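Local coordinates for N-alpha-acetyltransferase 35, NatC auxiliary subunit (Saccharomyces cerevisiae, PDB 6YGA), which serves as the auxiliary subunit of the NatC N-terminal acetyltransferase, the complex with MAK3 and MAK31 that acetylates the N-terminal methionine of L-A virus Gag protein, at residues C552-F557 / T630-T635; F469-Y474 / E604-T609. One frame throughout, in Å; residues are numbered along the deposited sequence.

Contact 1: residues C552-F557 / T630-T635; sequences CLIEVF and TNFIET
Phe632 and Phe557 meet at the centre of this helix-helix contact, with Phe557 CD2 3.4 Å from Phe632 CE2. Phe557 CE2 lies over one face of the Phe632 ring, but the planes are inclined at 44° with centroids 4.7 Å apart, so the pair is neither a parallel stack nor a T-shape. Phe632 reaches across because its CG stands anti to its own backbone N (chi1 171°), which carries the ring out from helix 619-653 toward helix 511-564. There Leu553 takes the far end of the ring, its CD2 methyl lying 3.5 Å from Phe632 CZ and CG only slightly farther off. Phe632 thus meets a leucine branch near CZ and a second ring over one face, nearest its CD2 and CE2 atoms. The shortest approaches are here, yet this part lies toward the outside: Leu553, Phe557 and Phe632 are all partly exposed, and a 1,2-ethanediol molecule sits about 4 Å from the Phe632 side chain.

In the interior, by contrast, the backbones come closest. Ile554 and Ile633, whose CA atoms are the nearest pair at 5.6 Å, are both buried and meet through their CG2 methyls at an ordinary contact distance of 4.2 Å, while Ile633 CG1 rests against Phe557 CB at 4.1 Å. Ile633 also touches Ser689 of helix 668-701, and Phe613 packs edge-to-face with Phe557. The segment axes approach to 9.8 Å and run nearly antiparallel, at 152°. No hydrogen bond or salt bridge joins the two segments; cohesion between them rests on dispersion and the burial of apolar surface, which is consistent with shape fit, not polar pairing, setting the local register of the two helices.

Contact 2: residues F469-Y474 / E604-T609; sequences FWYVYY and EVFQQT
Helix segments 469-474 and 604-609 run almost perpendicular, their N-to-C directions 102° apart and their axes 11.8 Å from each other at closest approach. Even the nearest CA atoms, those of Trp470 and Phe606, are 8.4 Å apart, and large side chains bridge the distance. With CG anti to the backbone N (chi1 -180°), Trp470 extends its indole from helix 465-506 into the crossing. The six-membered ring turns its edge to Phe606 in a T-shaped pair, planes at 72° and centroids 5.1 Å apart; CZ3 stands over the centre of the phenyl face. Thr609 comes over one indole face, its CG2 methyl placed toward the rim and 3.2 Å from Trp470 NE1. The Thr609 hydroxyl, also beside the indole, donates from OG1 to Val605 O at 2.8 Å; Thr609 N reaches that same oxygen from the opposite face of its carbonyl plane. Tyr471 CB touches the edge of the Phe606 ring, and Phe606 is further enclosed by an edge-to-face contact with His585 and by Phe589. The hydroxyl of Tyr466, also on helix 465-506, donates a hydrogen bond to Phe606 O, a polar tie between the same two helices. The short helix 603-613 is thus laid across the long helix 465-506 in the TPR-like helical region, through a T-shaped Trp-Phe pair and a methyl on the indole face.

In the fold
Contact 1 and contact 2 lie about 15 Å apart, centre to centre, within the TPR-like helical region and away from the centre of the chain. They share no helix, but helices 465-506 and 511-564 are consecutive in sequence, as are 603-613 and 619-653; contact 2 joins the first members of these two pairs and contact 1 the second. The two sites also touch directly: Val556 CG2 lies 3.6 Å from Trp470 N, and Cys552 packs against Val472. Both contacts are apolar, yet contact 1 joins nearly antiparallel helices in a partly exposed seam of aliphatic and phenyl groups, whereas contact 2 is more buried, richer in aromatic rings and joins helices at a steep angle.

Contact 1: residues C552-F557 / T630-T635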
# COMPACT_ATOMS: atom_id res chain seq x y z
N CYS B 552 20.96 3.30 -17.61
CA CYS B 552 21.39 2.07 -16.96
C CYS B 552 22.88 1.83 -17.16
O CYS B 552 23.59 1.47 -16.21
CB CYS B 552 20.60 0.88 -17.50
SG CYS B 552 18.82 0.98 -17.20
N LEU B 553 23.37 2.03 -18.38
CA LEU B 553 24.79 1.85 -18.65
C LEU B 553 25.62 2.82 -17.82
O LEU B 553 26.65 2.45 -17.25
CB LEU B 553 25.08 2.02 -20.14
CG LEU B 553 26.44 1.58 -20.65
CD1 LEU B 553 26.76 0.18 -20.15
CD2 LEU B 553 26.48 1.61 -22.18
N ILE B 554 25.18 4.08 -17.75
CA ILE B 554 25.87 5.07 -16.93
C ILE B 554 25.96 4.60 -15.49
O ILE B 554 27.00 4.73 -14.84
CB ILE B 554 25.17 6.43 -17.05
CG1 ILE B 554 25.46 7.05 -18.42
CG2 ILE B 554 25.59 7.36 -15.92
CD1 ILE B 554 24.60 8.23 -18.76
N GLU B 555 24.88 4.01 -14.98
CA GLU B 555 24.90 3.47 -13.62
C GLU B 555 25.86 2.30 -13.50
O GLU B 555 26.59 2.18 -12.51
CB GLU B 555 23.49 3.06 -13.21
CG GLU B 555 22.49 4.21 -13.13
CD GLU B 555 22.51 4.93 -11.79
OE1 GLU B 555 23.56 4.92 -11.11
OE2 GLU B 555 21.46 5.48 -11.40
N VAL B 556 25.88 1.42 -14.51
CA VAL B 556 26.78 0.26 -14.48
C VAL B 556 28.24 0.72 -14.47
O VAL B 556 29.06 0.21 -13.70
CB VAL B 556 26.48 -0.68 -15.67
CG1 VAL B 556 27.57 -1.73 -15.82
CG2 VAL B 556 25.12 -1.35 -15.48
N PHE B 557 28.58 1.69 -15.33
CA PHE B 557 29.94 2.23 -15.32
C PHE B 557 30.29 2.84 -13.97
O PHE B 557 31.39 2.64 -13.45
CB PHE B 557 30.11 3.26 -16.43
CG PHE B 557 30.56 2.68 -17.74
CD1 PHE B 557 31.86 2.22 -17.90
CD2 PHE B 557 29.69 2.61 -18.82
CE1 PHE B 557 32.28 1.69 -19.10
CE2 PHE B 557 30.10 2.08 -20.02
CZ PHE B 557 31.40 1.62 -20.17
N THR B 630 35.12 7.56 -17.22
CA THR B 630 34.53 8.83 -16.79
C THR B 630 34.14 9.68 -17.99
O THR B 630 33.11 10.36 -17.96
CB THR B 630 35.50 9.58 -15.89
OG1 THR B 630 36.68 9.95 -16.63
CG2 THR B 630 35.90 8.71 -14.72
N ASN B 631 34.94 9.65 -19.06
CA ASN B 631 34.59 10.41 -20.26
C ASN B 631 33.31 9.88 -20.89
O ASN B 631 32.53 10.66 -21.44
CB ASN B 631 35.74 10.38 -21.26
CG ASN B 631 35.42 11.13 -22.54
OD1 ASN B 631 35.30 12.35 -22.55
ND2 ASN B 631 35.30 10.39 -23.63
N PHE B 632 33.07 8.57 -20.80
CA PHE B 632 31.82 8.03 -21.32
C PHE B 632 30.62 8.54 -20.52
O PHE B 632 29.59 8.90 -21.10
CB PHE B 632 31.84 6.50 -21.32
CG PHE B 632 30.52 5.88 -21.64
CD1 PHE B 632 30.15 5.66 -22.96
CD2 PHE B 632 29.63 5.53 -20.64
CE1 PHE B 632 28.93 5.09 -23.26
CE2 PHE B 632 28.41 4.97 -20.93
CZ PHE B 632 28.06 4.75 -22.25
N ILE B 633 30.75 8.57 -19.19
CA ILE B 633 29.65 9.02 -18.34
C ILE B 633 29.28 10.47 -18.67
O ILE B 633 28.11 10.80 -18.86
CB ILE B 633 30.01 8.85 -16.85
CG1 ILE B 633 29.97 7.37 -16.47
CG2 ILE B 633 29.09 9.68 -15.97
CD1 ILE B 633 30.24 7.12 -15.00
N GLU B 634 30.29 11.34 -18.75
CA GLU B 634 30.03 12.74 -19.05
C GLU B 634 29.49 12.91 -20.47
O GLU B 634 28.56 13.70 -20.69
CB GLU B 634 31.30 13.57 -18.87
CG GLU B 634 31.96 13.41 -17.50
CD GLU B 634 33.19 14.28 -17.34
OE1 GLU B 634 33.31 15.28 -18.08
OE2 GLU B 634 34.03 13.96 -16.48
N THR B 635 30.05 12.18 -21.43
CA THR B 635 29.60 12.31 -22.82
C THR B 635 28.19 11.78 -22.98
O THR B 635 27.35 12.42 -23.64
CB THR B 635 30.57 11.58 -23.75
OG1 THR B 635 31.86 12.19 -23.67
CG2 THR B 635 30.08 11.65 -25.19

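Contact 2: residues F469-Y474 / E604-T609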
# COMPACT_ATOMS: atom_id res chain seq x y z
N PHE B 469 20.64 -2.72 -12.68
CA PHE B 469 20.85 -1.76 -13.75
C PHE B 469 21.37 -2.44 -15.01
O PHE B 469 20.98 -2.07 -16.12
CB PHE B 469 21.79 -0.65 -13.29
CG PHE B 469 21.10 0.45 -12.54
CD1 PHE B 469 19.92 1.00 -13.02
CD2 PHE B 469 21.62 0.93 -11.35
CE1 PHE B 469 19.29 2.02 -12.33
CE2 PHE B 469 20.99 1.94 -10.66
CZ PHE B 469 19.82 2.49 -11.15
N TRP B 470 22.24 -3.43 -14.86
CA TRP B 470 22.73 -4.12 -16.06
C TRP B 470 21.65 -5.02 -16.64
O TRP B 470 21.56 -5.17 -17.87
CB TRP B 470 23.98 -4.93 -15.76
CG TRP B 470 24.48 -5.64 -16.98
CD1 TRP B 470 25.24 -5.10 -17.97
CD2 TRP B 470 24.22 -7.00 -17.35
NE1 TRP B 470 25.48 -6.05 -18.94
CE2 TRP B 470 24.87 -7.22 -18.58
CE3 TRP B 470 23.51 -8.04 -16.76
CZ2 TRP B 470 24.83 -8.45 -19.23
CZ3 TRP B 470 23.47 -9.26 -17.41
CH2 TRP B 470 24.12 -9.46 -18.63
N TYR B 471 20.82 -5.62 -15.79
CA TYR B 471 19.72 -6.44 -16.30
C TYR B 471 18.72 -5.58 -17.07
O TYR B 471 18.20 -6.01 -18.10
CB TYR B 471 19.03 -7.18 -15.15
CG TYR B 471 17.86 -8.02 -15.59
CD1 TYR B 471 18.03 -9.10 -16.45
CD2 TYR B 471 16.57 -7.74 -15.14
CE1 TYR B 471 16.97 -9.87 -16.85
CE2 TYR B 471 15.50 -8.51 -15.54
CZ TYR B 471 15.70 -9.57 -16.39
OH TYR B 471 14.63 -10.33 -16.79
N VAL B 472 18.46 -4.36 -16.60
CA VAL B 472 17.53 -3.49 -17.31
C VAL B 472 18.16 -2.97 -18.59
O VAL B 472 17.49 -2.83 -19.62
CB VAL B 472 17.07 -2.34 -16.39
CG1 VAL B 472 16.18 -1.37 -17.15
CG2 VAL B 472 16.32 -2.91 -15.20
N TYR B 473 19.47 -2.69 -18.56
CA TYR B 473 20.19 -2.41 -19.80
C TYR B 473 20.05 -3.57 -20.78
O TYR B 473 19.75 -3.37 -21.96
CB TYR B 473 21.66 -2.13 -19.49
CG TYR B 473 22.54 -2.05 -20.71
CD1 TYR B 473 22.62 -0.88 -21.45
CD2 TYR B 473 23.30 -3.14 -21.11
CE1 TYR B 473 23.43 -0.80 -22.57
CE2 TYR B 473 24.11 -3.07 -22.23
CZ TYR B 473 24.18 -1.89 -22.95
OH TYR B 473 24.98 -1.81 -24.06
N TYR B 474 20.27 -4.79 -20.29
CA TYR B 474 20.09 -5.98 -21.11
C TYR B 474 18.66 -6.06 -21.66
O TYR B 474 18.46 -6.32 -22.85
CB TYR B 474 20.44 -7.21 -20.28
CG TYR B 474 19.98 -8.54 -20.84
CD1 TYR B 474 20.74 -9.21 -21.79
CD2 TYR B 474 18.81 -9.13 -20.40
CE1 TYR B 474 20.33 -10.43 -22.30
CE2 TYR B 474 18.39 -10.35 -20.89
CZ TYR B 474 19.16 -10.99 -21.84
OH TYR B 474 18.74 -12.21 -22.34
N GLU B 604 26.62 -16.91 -13.93
CA GLU B 604 27.98 -16.75 -14.43
C GLU B 604 28.09 -15.59 -15.41
O GLU B 604 29.14 -14.93 -15.47
CB GLU B 604 28.46 -18.05 -15.09
CG GLU B 604 28.69 -19.21 -14.12
CD GLU B 604 27.42 -19.95 -13.75
OE1 GLU B 604 26.33 -19.57 -14.24
OE2 GLU B 604 27.51 -20.92 -12.97
N VAL B 605 27.04 -15.31 -16.17
CA VAL B 605 27.08 -14.19 -17.11
C VAL B 605 27.11 -12.86 -16.37
O VAL B 605 27.83 -11.93 -16.76
CB VAL B 605 25.89 -14.27 -18.09
CG1 VAL B 605 25.92 -13.10 -19.07
CG2 VAL B 605 25.90 -15.60 -18.84
N PHE B 606 26.33 -12.75 -15.29
CA PHE B 606 26.38 -11.54 -14.46
C PHE B 606 27.78 -11.29 -13.93
O PHE B 606 28.26 -10.15 -13.94
CB PHE B 606 25.40 -11.67 -13.29
CG PHE B 606 23.97 -11.30 -13.62
CD1 PHE B 606 23.09 -12.25 -14.12
CD2 PHE B 606 23.50 -10.01 -13.40
CE1 PHE B 606 21.78 -11.91 -14.42
CE2 PHE B 606 22.19 -9.67 -13.69
CZ PHE B 606 21.32 -10.62 -14.20
N GLN B 607 28.46 -12.35 -13.47
CA GLN B 607 29.79 -12.19 -12.91
C GLN B 607 30.80 -11.80 -13.97
O GLN B 607 31.62 -10.89 -13.77
CB GLN B 607 30.23 -13.48 -12.20
CG GLN B 607 29.20 -14.02 -11.23
CD GLN B 607 28.80 -13.00 -10.18
OE1 GLN B 607 29.65 -12.35 -9.57
NE2 GLN B 607 27.50 -12.86 -9.97
N GLN B 608 30.76 -12.47 -15.13
CA GLN B 608 31.74 -12.20 -16.18
C GLN B 608 31.57 -10.79 -16.74
O GLN B 608 32.56 -10.10 -17.00
CB GLN B 608 31.62 -13.24 -17.29
CG GLN B 608 32.60 -13.04 -18.43
CD GLN B 608 34.04 -13.14 -17.98
OE1 GLN B 608 34.37 -13.88 -17.05
NE2 GLN B 608 34.92 -12.40 -18.63
N THR B 609 30.32 -10.35 -16.92
CA THR B 609 30.08 -9.01 -17.45
C THR B 609 30.69 -7.94 -16.55
O THR B 609 31.30 -6.98 -17.04
CB THR B 609 28.58 -8.78 -17.61
OG1 THR B 609 28.04 -9.73 -18.54
CG2 THR B 609 28.30 -7.38 -18.11